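Side-chain contacts in NMB1025 protein (Neisseria meningitidis serogroup B, PDB 3KJJ), which is of unknown function but belongs to the trimeric YjgF/RutC family, relatives of which include imine or enamine deaminases: residues Y20-G25 / S33-E38; E45-V50 / N85-A90; A52-W57 / I116-V121; M78-E83 / E111-I116. One frame throughout, in Å; residues are numbered along the deposited sequence. Where two conformers were deposited one is given.

Interaction 1 (Y20-G25 / S33-E38); sequences YSEAVG and SGMVPE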
# COMPACT_ATOMS: atom_id res chain seq x y z
N TYR B 20 -2.29 2.05 16.80
CA TYR B 20 -1.50 2.48 15.64
C TYR B 20 -0.70 3.72 16.00
O TYR B 20 -0.97 4.35 17.03
CB TYR B 20 -2.43 2.82 14.46
CG TYR B 20 -3.39 3.94 14.78
CD1 TYR B 20 -3.00 5.27 14.67
CD2 TYR B 20 -4.68 3.66 15.22
CE1 TYR B 20 -3.87 6.30 14.99
CE2 TYR B 20 -5.56 4.68 15.55
CZ TYR B 20 -5.16 6.00 15.43
OH TYR B 20 -6.03 7.02 15.74
N SER B 21 0.28 4.06 15.16
CA SER B 21 0.95 5.35 15.21
C SER B 21 0.56 6.17 13.99
O SER B 21 0.44 5.64 12.88
CB SER B 21 2.47 5.21 15.25
OG SER B 21 2.92 4.73 16.50
N GLU B 22 0.40 7.47 14.20
CA GLU B 22 0.07 8.38 13.11
C GLU B 22 1.17 8.40 12.08
O GLU B 22 0.91 8.52 10.87
CB GLU B 22 -0.18 9.79 13.65
CG GLU B 22 -1.39 9.90 14.56
CD GLU B 22 -2.72 9.74 13.83
OE1 GLU B 22 -2.75 9.33 12.64
OE2 GLU B 22 -3.75 10.03 14.47
N ALA B 23 2.41 8.29 12.55
CA ALA B 23 3.57 8.29 11.67
C ALA B 23 4.63 7.36 12.23
O ALA B 23 4.79 7.25 13.45
CB ALA B 23 4.11 9.67 11.51
N VAL B 24 5.34 6.69 11.33
CA VAL B 24 6.45 5.81 11.66
C VAL B 24 7.55 6.09 10.65
O VAL B 24 7.28 6.19 9.45
CB VAL B 24 6.04 4.32 11.59
CG1 VAL B 24 7.26 3.43 11.73
CG2 VAL B 24 5.00 3.98 12.68
N GLY B 25 8.78 6.23 11.14
CA GLY B 25 9.92 6.55 10.29
C GLY B 25 11.15 5.70 10.55
O GLY B 25 11.53 5.50 11.71
N SER B 33 -0.25 6.59 8.99
CA SER B 33 -1.53 5.89 9.11
C SER B 33 -2.45 6.51 8.07
O SER B 33 -2.25 7.65 7.65
CB SER B 33 -2.16 6.06 10.51
OG SER B 33 -1.66 5.13 11.46
N GLY B 34 -3.45 5.75 7.63
CA GLY B 34 -4.52 6.31 6.82
C GLY B 34 -5.19 7.45 7.56
O GLY B 34 -5.64 7.29 8.71
N MSE B 35 -5.25 8.60 6.92
CA MSE B 35 -5.79 9.78 7.57
C MSE B 35 -7.23 9.92 7.13
O MSE B 35 -7.54 9.82 5.95
CB MSE B 35 -4.98 11.03 7.24
CG MSE B 35 -3.52 10.96 7.71
SE MSE B 35 -3.18 11.31 9.61
CE MSE B 35 -1.28 10.93 9.61
N VAL B 36 -8.09 10.12 8.12
CA VAL B 36 -9.53 10.15 7.93
C VAL B 36 -10.04 11.52 8.37
O VAL B 36 -9.39 12.20 9.16
CB VAL B 36 -10.22 9.03 8.75
CG1 VAL B 36 -9.79 7.65 8.25
CG2 VAL B 36 -9.92 9.18 10.23
N PRO B 37 -11.22 11.94 7.88
CA PRO B 37 -11.75 13.26 8.17
C PRO B 37 -12.02 13.45 9.66
O PRO B 37 -12.55 12.55 10.31
CB PRO B 37 -13.08 13.28 7.40
CG PRO B 37 -12.97 12.21 6.40
CD PRO B 37 -12.12 11.17 7.00
N GLU B 38 -11.61 14.60 10.18
CA GLU B 38 -11.95 15.01 11.55
C GLU B 38 -12.94 16.16 11.50
O GLU B 38 -13.55 16.51 12.52
CB GLU B 38 -10.69 15.43 12.32
CG GLU B 38 -9.82 14.27 12.78
CD GLU B 38 -8.51 14.71 13.43
OE1 GLU B 38 -7.93 13.91 14.19
OE2 GLU B 38 -8.05 15.85 13.19
O HOH W 1 -5.13 8.69 11.84
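Where the sheet of this YjgF-family subunit passes into the loop that follows strand 29-32, Ser33 is gripped by the classic beta bulge at Glu22 and Ala23, whose residues both face Phe14 of strand 11-16. Two bonds from Ser33 hold the bulge: its backbone N donates to Glu22 O at 2.9 Å, and its OG donates to Ser21 O at 2.6 Å. Both donors stand well above the plane of the carbonyl they meet, 46° out of it for the hydroxyl. Lying beside the backbone N of its own residue (chi1 -85°), Ser33 OG also approaches the Tyr20 ring obliquely, 3.5 Å from Tyr20 CD1. A neighbouring subunit shares this hydroxyl, for Arg100 N of that chain is hydrogen-bonded to Ser33 OG, which ties the corner to the subunit interface; Ser21 OG in turn pairs with Thr16 and with Thr97 O of the same neighbour. Beyond Ser33 the selenomethionine Met35 bends at chi2 (-79°) and brings its selenium end across the Glu22 side chain, CE lying 3.5 Å from Glu22 O. Trp57 of helix 43-60 touches both side chains. Glu22, itself bent at chi2, brings OE2 to the edge of the Tyr20 ring, while a water 2.6 Å from Glu22 OE1 is placed to donate a hydrogen bond to it and OE1 sits 3.6 Å from Met35 SE.

Interaction 2 (E45-V50 / N85-A90); sequences EQTADV and NGVWDA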
# COMPACT_ATOMS: atom_id res chain seq x y z
N GLU B 45 -14.61 19.11 1.51
CA GLU B 45 -14.35 19.54 2.88
C GLU B 45 -13.52 18.50 3.62
O GLU B 45 -12.55 18.84 4.29
CB GLU B 45 -15.66 19.83 3.62
CG GLU B 45 -16.33 21.14 3.20
CD GLU B 45 -17.81 21.24 3.60
OE1 GLU B 45 -18.29 20.40 4.40
OE2 GLU B 45 -18.50 22.16 3.11
N GLN B 46 -13.88 17.24 3.47
CA GLN B 46 -13.16 16.15 4.12
C GLN B 46 -11.77 15.95 3.54
O GLN B 46 -10.81 15.71 4.29
CB GLN B 46 -13.98 14.86 4.09
CG GLN B 46 -15.19 14.93 5.03
CD GLN B 46 -15.93 13.62 5.13
OE1 GLN B 46 -15.60 12.66 4.43
NE2 GLN B 46 -16.93 13.56 6.01
N THR B 47 -11.64 16.09 2.22
CA THR B 47 -10.35 15.96 1.56
C THR B 47 -9.40 17.04 2.11
O THR B 47 -8.25 16.75 2.44
CB THR B 47 -10.45 15.98 -0.00
OG1 THR B 47 -11.31 14.92 -0.45
CG2 THR B 47 -9.08 15.80 -0.65
N ALA B 48 -9.90 18.28 2.21
CA ALA B 48 -9.13 19.40 2.74
C ALA B 48 -8.61 19.09 4.15
O ALA B 48 -7.43 19.29 4.42
CB ALA B 48 -9.95 20.68 2.76
N ASP B 49 -9.49 18.62 5.02
CA ASP B 49 -9.11 18.30 6.40
C ASP B 49 -8.03 17.22 6.47
O ASP B 49 -7.11 17.30 7.29
CB ASP B 49 -10.31 17.87 7.23
CG ASP B 49 -9.93 17.54 8.67
OD1 ASP B 49 -9.69 18.48 9.44
OD2 ASP B 49 -9.85 16.34 9.01
N VAL B 50 -8.17 16.20 5.61
CA VAL B 50 -7.27 15.05 5.58
C VAL B 50 -5.88 15.50 5.10
O VAL B 50 -4.87 15.12 5.69
CB VAL B 50 -7.86 13.90 4.71
CG1 VAL B 50 -6.80 12.93 4.24
CG2 VAL B 50 -8.95 13.14 5.51
N ASN B 85 -10.39 15.18 -6.31
CA ASN B 85 -9.34 15.65 -7.24
C ASN B 85 -9.13 17.16 -7.26
O ASN B 85 -8.00 17.62 -7.30
CB ASN B 85 -9.61 15.17 -8.68
CG ASN B 85 -9.33 13.69 -8.86
OD1 ASN B 85 -8.62 13.08 -8.07
ND2 ASN B 85 -9.88 13.12 -9.91
N GLY B 86 -10.22 17.92 -7.24
CA GLY B 86 -10.14 19.38 -7.23
C GLY B 86 -9.33 19.92 -6.07
O GLY B 86 -8.56 20.87 -6.22
N VAL B 87 -9.49 19.29 -4.90
CA VAL B 87 -8.77 19.70 -3.71
C VAL B 87 -7.34 19.16 -3.75
O VAL B 87 -6.39 19.91 -3.50
CB VAL B 87 -9.56 19.33 -2.43
CG1 VAL B 87 -8.75 19.65 -1.17
CG2 VAL B 87 -10.90 20.07 -2.42
N TRP B 88 -7.19 17.88 -4.07
CA TRP B 88 -5.89 17.24 -4.25
C TRP B 88 -5.01 18.00 -5.24
O TRP B 88 -3.86 18.32 -4.92
CB TRP B 88 -6.08 15.79 -4.71
CG TRP B 88 -4.82 15.09 -5.12
CD1 TRP B 88 -4.30 15.01 -6.37
CD2 TRP B 88 -3.95 14.33 -4.27
NE1 TRP B 88 -3.15 14.26 -6.36
CE2 TRP B 88 -2.90 13.84 -5.08
CE3 TRP B 88 -3.93 14.05 -2.90
CZ2 TRP B 88 -1.86 13.05 -4.57
CZ3 TRP B 88 -2.89 13.27 -2.39
CH2 TRP B 88 -1.87 12.79 -3.23
N ASP B 89 -5.55 18.29 -6.43
CA ASP B 89 -4.83 19.00 -7.49
C ASP B 89 -4.27 20.35 -7.07
O ASP B 89 -3.19 20.73 -7.51
CB ASP B 89 -5.71 19.18 -8.73
CG ASP B 89 -5.97 17.89 -9.46
OD1 ASP B 89 -5.38 16.85 -9.07
OD2 ASP B 89 -6.77 17.90 -10.41
N ALA B 90 -5.03 21.07 -6.24
CA ALA B 90 -4.62 22.37 -5.69
C ALA B 90 -3.57 22.24 -4.58
O ALA B 90 -2.76 23.16 -4.37
CB ALA B 90 -5.83 23.13 -5.18
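Thr47 and Val87 point into the gap between their helices and pass flank against flank, methyl against methyl. The gamma methyl of Thr47 does the touching: CG2 lies 3.9 Å from Val87 CG1 and almost as near to Val87 CB. Thr47 is turned with this methyl anti to the backbone N, chi1 -59° placing OG1 on the other branch, where the hydroxyl bonds back to Ala43 O in its own helix; the polar atom is thus satisfied and carbon faces the contact. Val87 CG1 is likewise anti to its N (chi1 175°) and reaches over the backbone of the opposite helix, 3.8 Å from Ala48 N. Ala48 CB flanks Val87 CG1 at 4.2 Å, on the more exposed side. Val87 also packs on Ala44, a turn before Ala48, and Leu51, a turn after Thr47, a knob among residues of helix 43-60. Trp88 turns its indole toward the sheet, onto Ala71 and Ile73, and bonds through NE1 to Arg19 O of a neighbouring subunit. The helix axes approach to 9.0 Å and run roughly parallel, crossing at -31°: two helices lying side by side on one face of a beta sheet, as in the YjgF fold.

Interaction 3 (A52-W57 / I116-V121); sequences AQIDRW and IKITAV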
# COMPACT_ATOMS: atom_id res chain seq x y z
N ALA B 52 -4.68 18.52 5.40
CA ALA B 52 -4.12 19.36 6.48
C ALA B 52 -3.47 18.55 7.59
O ALA B 52 -2.38 18.90 8.07
CB ALA B 52 -5.20 20.32 7.04
N GLN B 53 -4.11 17.46 7.98
CA GLN B 53 -3.50 16.46 8.86
C GLN B 53 -2.20 15.92 8.31
O GLN B 53 -1.20 15.81 9.03
CB GLN B 53 -4.45 15.28 9.07
CG GLN B 53 -5.68 15.59 9.89
CD GLN B 53 -6.60 14.39 9.98
OE1 GLN B 53 -6.21 13.36 10.51
NE2 GLN B 53 -7.80 14.52 9.45
N ILE B 54 -2.20 15.56 7.02
CA ILE B 54 -1.01 15.01 6.40
C ILE B 54 0.13 16.01 6.49
O ILE B 54 1.25 15.63 6.89
CB ILE B 54 -1.28 14.49 4.95
CG1 ILE B 54 -2.04 13.15 5.02
CG2 ILE B 54 0.03 14.32 4.19
CD1 ILE B 54 -2.77 12.73 3.74
N ASP B 55 -0.16 17.27 6.17
CA ASP B 55 0.78 18.38 6.31
C ASP B 55 1.37 18.40 7.73
O ASP B 55 2.57 18.50 7.90
CB ASP B 55 0.12 19.73 6.02
CG ASP B 55 -0.14 19.96 4.53
OD1 ASP B 55 0.48 19.29 3.68
OD2 ASP B 55 -0.98 20.84 4.22
N ARG B 56 0.50 18.28 8.73
CA ARG B 56 0.93 18.38 10.13
C ARG B 56 1.83 17.20 10.53
O ARG B 56 2.87 17.41 11.16
CB ARG B 56 -0.26 18.55 11.08
CG ARG B 56 -0.90 19.94 11.04
CD ARG B 56 -1.84 20.21 12.23
NE ARG B 56 -2.93 19.23 12.32
CZ ARG B 56 -4.09 19.33 11.67
NH1 ARG B 56 -4.33 20.36 10.87
NH2 ARG B 56 -5.03 18.39 11.82
N TRP B 57 1.46 15.99 10.10
CA TRP B 57 2.26 14.80 10.41
C TRP B 57 3.56 14.70 9.61
O TRP B 57 4.55 14.17 10.12
CB TRP B 57 1.43 13.51 10.32
CG TRP B 57 0.41 13.42 11.43
CD1 TRP B 57 -0.95 13.48 11.30
CD2 TRP B 57 0.66 13.27 12.84
NE1 TRP B 57 -1.56 13.37 12.52
CE2 TRP B 57 -0.59 13.25 13.49
CE3 TRP B 57 1.83 13.18 13.61
CZ2 TRP B 57 -0.71 13.13 14.87
CZ3 TRP B 57 1.71 13.05 14.99
CH2 TRP B 57 0.44 13.02 15.61
N ILE B 116 -6.69 8.91 3.16
CA ILE B 116 -5.47 8.96 2.34
C ILE B 116 -4.29 8.42 3.14
O ILE B 116 -4.02 8.87 4.27
CB ILE B 116 -5.19 10.38 1.80
CG1 ILE B 116 -6.39 10.89 0.99
CG2 ILE B 116 -3.90 10.41 0.96
CD1 ILE B 116 -6.29 12.35 0.50
N LYS B 117 -3.60 7.46 2.52
CA LYS B 117 -2.45 6.78 3.09
C LYS B 117 -1.19 7.19 2.35
O LYS B 117 -1.08 6.98 1.14
CB LYS B 117 -2.65 5.26 2.97
CG LYS B 117 -1.49 4.42 3.50
CD LYS B 117 -1.69 4.05 4.94
CE LYS B 117 -0.96 2.78 5.27
NZ LYS B 117 -0.81 2.62 6.74
N ILE B 118 -0.23 7.74 3.09
CA ILE B 118 0.95 8.38 2.51
C ILE B 118 2.22 7.61 2.88
O ILE B 118 2.35 7.13 4.01
CB ILE B 118 1.12 9.83 3.07
CG1 ILE B 118 -0.03 10.74 2.64
CG2 ILE B 118 2.48 10.43 2.67
CD1 ILE B 118 -0.08 11.05 1.17
N THR B 119 3.12 7.49 1.90
CA THR B 119 4.52 7.13 2.10
C THR B 119 5.36 8.33 1.65
O THR B 119 5.13 8.90 0.57
CB THR B 119 4.93 5.90 1.26
OG1 THR B 119 3.93 4.88 1.37
CG2 THR B 119 6.29 5.32 1.74
N ALA B 120 6.35 8.70 2.46
CA ALA B 120 7.13 9.89 2.17
C ALA B 120 8.59 9.68 2.55
O ALA B 120 8.96 8.63 3.09
CB ALA B 120 6.55 11.12 2.92
N VAL B 121 9.41 10.68 2.25
CA VAL B 121 10.82 10.62 2.61
C VAL B 121 11.19 11.79 3.53
O VAL B 121 10.67 12.89 3.40
CB VAL B 121 11.74 10.51 1.35
CG1 VAL B 121 11.82 11.83 0.59
CG2 VAL B 121 13.13 10.02 1.73
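Ile54 is the residue of segment 52-57 that meets the strand: CG1, CG2 and CD1 all come within 4 Å of Ile118 CG1, and CD1 also meets Ile116. On the helix just before it, Gln53 turns elsewhere, its NE2 bonding to Val36 O and to Asp49 OD2. Ile54 itself has CG1 beside the backbone N and CD1 extended beyond it (chi2 161°), which points the delta methyl at the sheet. Ile54 CD1 meets Ile118 CG1 at 3.6 Å, the two side chains reaching tip to tip, and it touches Ile116 CG2 at 3.8 Å, where the two side chains lie roughly perpendicular. The shorter branch, Ile54 CG2, also rests on Ile118 CG1, at 3.9 Å. This is the core of the alpha/beta fold: helix 43-60 lies on one face of the mixed sheet, and strand 114-121, in its middle, sends alternate residues to the helix. Leu32 on the adjoining strand 29-32 flanks both Ile54 and Ile118, while Ile73 and Ala71 of strand 68-75 pack on Ile116 and Ile118 respectively. Lys117, between the two isoleucines, points to the other face, where NZ forms a salt bridge with Asp70 OD1 of a neighbouring subunit.

Interaction 4 (M78-E83 / E111-I116); sequences MGDYAE and EWRVEI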
# COMPACT_ATOMS: atom_id res chain seq x y z
N MSE B 78 -16.98 6.37 -5.46
CA MSE B 78 -16.22 6.90 -6.61
C MSE B 78 -16.94 8.04 -7.34
O MSE B 78 -16.35 8.72 -8.18
CB MSE B 78 -15.82 5.78 -7.59
CG MSE B 78 -14.79 6.19 -8.70
SE MSE B 78 -12.99 6.72 -8.05
CE MSE B 78 -12.64 5.13 -7.02
N GLY B 79 -18.21 8.26 -7.01
CA GLY B 79 -18.92 9.46 -7.45
C GLY B 79 -18.28 10.76 -6.97
O GLY B 79 -18.56 11.83 -7.51
N ASP B 80 -17.40 10.68 -5.97
CA ASP B 80 -16.76 11.87 -5.38
C ASP B 80 -15.36 12.13 -5.94
O ASP B 80 -14.62 12.96 -5.41
CB ASP B 80 -16.66 11.73 -3.86
CG ASP B 80 -18.02 11.80 -3.16
OD1 ASP B 80 -18.94 12.46 -3.68
OD2 ASP B 80 -18.15 11.20 -2.07
N TYR B 81 -15.01 11.41 -7.01
CA TYR B 81 -13.68 11.49 -7.64
C TYR B 81 -13.27 12.90 -8.04
O TYR B 81 -12.24 13.41 -7.59
CB TYR B 81 -13.62 10.55 -8.84
CG TYR B 81 -12.24 10.27 -9.41
CD1 TYR B 81 -11.23 9.70 -8.62
CD2 TYR B 81 -11.94 10.56 -10.74
CE1 TYR B 81 -9.97 9.43 -9.15
CE2 TYR B 81 -10.68 10.29 -11.27
CZ TYR B 81 -9.70 9.73 -10.47
OH TYR B 81 -8.46 9.47 -11.00
N ALA B 82 -14.08 13.55 -8.89
CA ALA B 82 -13.76 14.90 -9.35
C ALA B 82 -13.67 15.91 -8.21
O ALA B 82 -12.81 16.79 -8.22
CB ALA B 82 -14.75 15.37 -10.43
N GLU B 83 -14.55 15.78 -7.22
CA GLU B 83 -14.56 16.68 -6.07
C GLU B 83 -13.29 16.54 -5.23
O GLU B 83 -12.70 17.54 -4.82
CB GLU B 83 -15.79 16.46 -5.18
CG GLU B 83 -15.99 17.53 -4.11
CD GLU B 83 -17.37 17.49 -3.45
OE1 GLU B 83 -18.24 16.73 -3.92
OE2 GLU B 83 -17.58 18.23 -2.47
N GLU B 111 -19.92 7.95 7.52
CA GLU B 111 -19.85 9.35 7.11
C GLU B 111 -18.48 9.80 6.56
O GLU B 111 -18.37 10.90 6.03
CB GLU B 111 -20.34 10.30 8.21
CG GLU B 111 -19.89 9.97 9.62
CD GLU B 111 -20.72 8.88 10.29
OE1 GLU B 111 -20.13 7.87 10.70
OE2 GLU B 111 -21.96 9.02 10.41
N TRP B 112 -17.45 8.96 6.71
CA TRP B 112 -16.15 9.23 6.09
C TRP B 112 -16.19 8.92 4.61
O TRP B 112 -16.47 7.79 4.20
CB TRP B 112 -15.03 8.42 6.74
CG TRP B 112 -14.76 8.70 8.19
CD1 TRP B 112 -15.18 9.78 8.93
CD2 TRP B 112 -13.95 7.91 9.07
NE1 TRP B 112 -14.70 9.68 10.22
CE2 TRP B 112 -13.94 8.55 10.33
CE3 TRP B 112 -13.24 6.71 8.91
CZ2 TRP B 112 -13.24 8.03 11.43
CZ3 TRP B 112 -12.54 6.20 10.00
CH2 TRP B 112 -12.55 6.86 11.25
N ARG B 113 -15.86 9.92 3.80
CA ARG B 113 -15.95 9.80 2.34
C ARG B 113 -14.58 9.63 1.70
O ARG B 113 -14.48 9.30 0.51
CB ARG B 113 -16.68 11.03 1.77
CG ARG B 113 -17.98 11.36 2.49
CD ARG B 113 -18.97 12.01 1.57
NE ARG B 113 -19.32 11.13 0.45
CZ ARG B 113 -20.38 10.33 0.44
NH1 ARG B 113 -20.62 9.58 -0.62
NH2 ARG B 113 -21.20 10.29 1.48
N VAL B 114 -13.52 9.85 2.49
CA VAL B 114 -12.14 9.77 2.01
C VAL B 114 -11.14 9.41 3.12
O VAL B 114 -11.32 9.77 4.28
CB VAL B 114 -11.70 11.09 1.27
CG1 VAL B 114 -11.70 12.30 2.24
CG2 VAL B 114 -10.35 10.93 0.56
N GLU B 115 -10.12 8.66 2.73
CA GLU B 115 -9.01 8.31 3.61
C GLU B 115 -7.77 8.28 2.71
O GLU B 115 -7.81 7.72 1.62
CB GLU B 115 -9.24 6.94 4.28
CG GLU B 115 -8.15 6.49 5.25
CD GLU B 115 -8.55 5.28 6.10
OE1 GLU B 115 -9.75 4.99 6.22
OE2 GLU B 115 -7.65 4.62 6.66
N ILE B 116 -6.69 8.91 3.16
CA ILE B 116 -5.47 8.96 2.34
C ILE B 116 -4.29 8.42 3.14
O ILE B 116 -4.02 8.87 4.27
CB ILE B 116 -5.19 10.38 1.80
CG1 ILE B 116 -6.39 10.89 0.99
CG2 ILE B 116 -3.90 10.41 0.96
CD1 ILE B 116 -6.29 12.35 0.50
O HOH W 2 -16.78 9.10 -1.10
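Across this contact the carboxylate of Asp80 meets the edge of the Arg113 guanidinium, not one of its faces. The two planes stand 76° apart, yet OD2 lies close to the guanidinium plane, so the acid comes in edge-on to the N-H groups while its own plane is turned almost upright. In one of its two conformers Arg113 NE donates to Asp80 OD2 at 2.8 Å in a fairly straight bond (162°), and NH1 adds a weak second one to Asp80 OD2 at 3.3 Å; a single oxygen therefore takes both parts of the salt bridge. NE reaches OD2 on its syn side. The bend of the arginine at chi3 (61°) swings NE and NH1 round to the acid. Asp80 occupies the N-cap position of helix 81-91, although its side chain makes no capping bond and is spent on the arginine instead. Arg113 sits just before strand 114-121, so the bridge ties the start of the second helix on the sheet to the entrance of a central strand. Gln46 of helix 43-60 holds the same loop from another side, bonded to Arg113 N and Glu111 O, and Ala43 packs on Asp80. A water lies 2.7 Å from Asp80 OD2 and 2.8 Å from Arg113 O, placed to bridge them, though it has more acceptors nearby than protons to give.

In the fold
Along the chain, interaction 1 closes before the others open; interaction 2 alternates with interactions 3 and 4, and interaction 4 is nested inside the loop closed by interaction 3. Helix 43-60 serves interactions 2 and 3, whose centres are 13 Å apart; helix 81-91 serves interactions 2 and 4, 9 Å apart; strand 114-121 serves interactions 3 and 4, which share Ile116. Interaction 1, 8 Å from interaction 3 between centres, joins it through Met35 N and Ile116 O, and lies across the chain's centre from interaction 2. Together they bind both helices and the loops at the strand ends to one mixed sheet, and each also has residues contacting neighbouring subunits of the trimer.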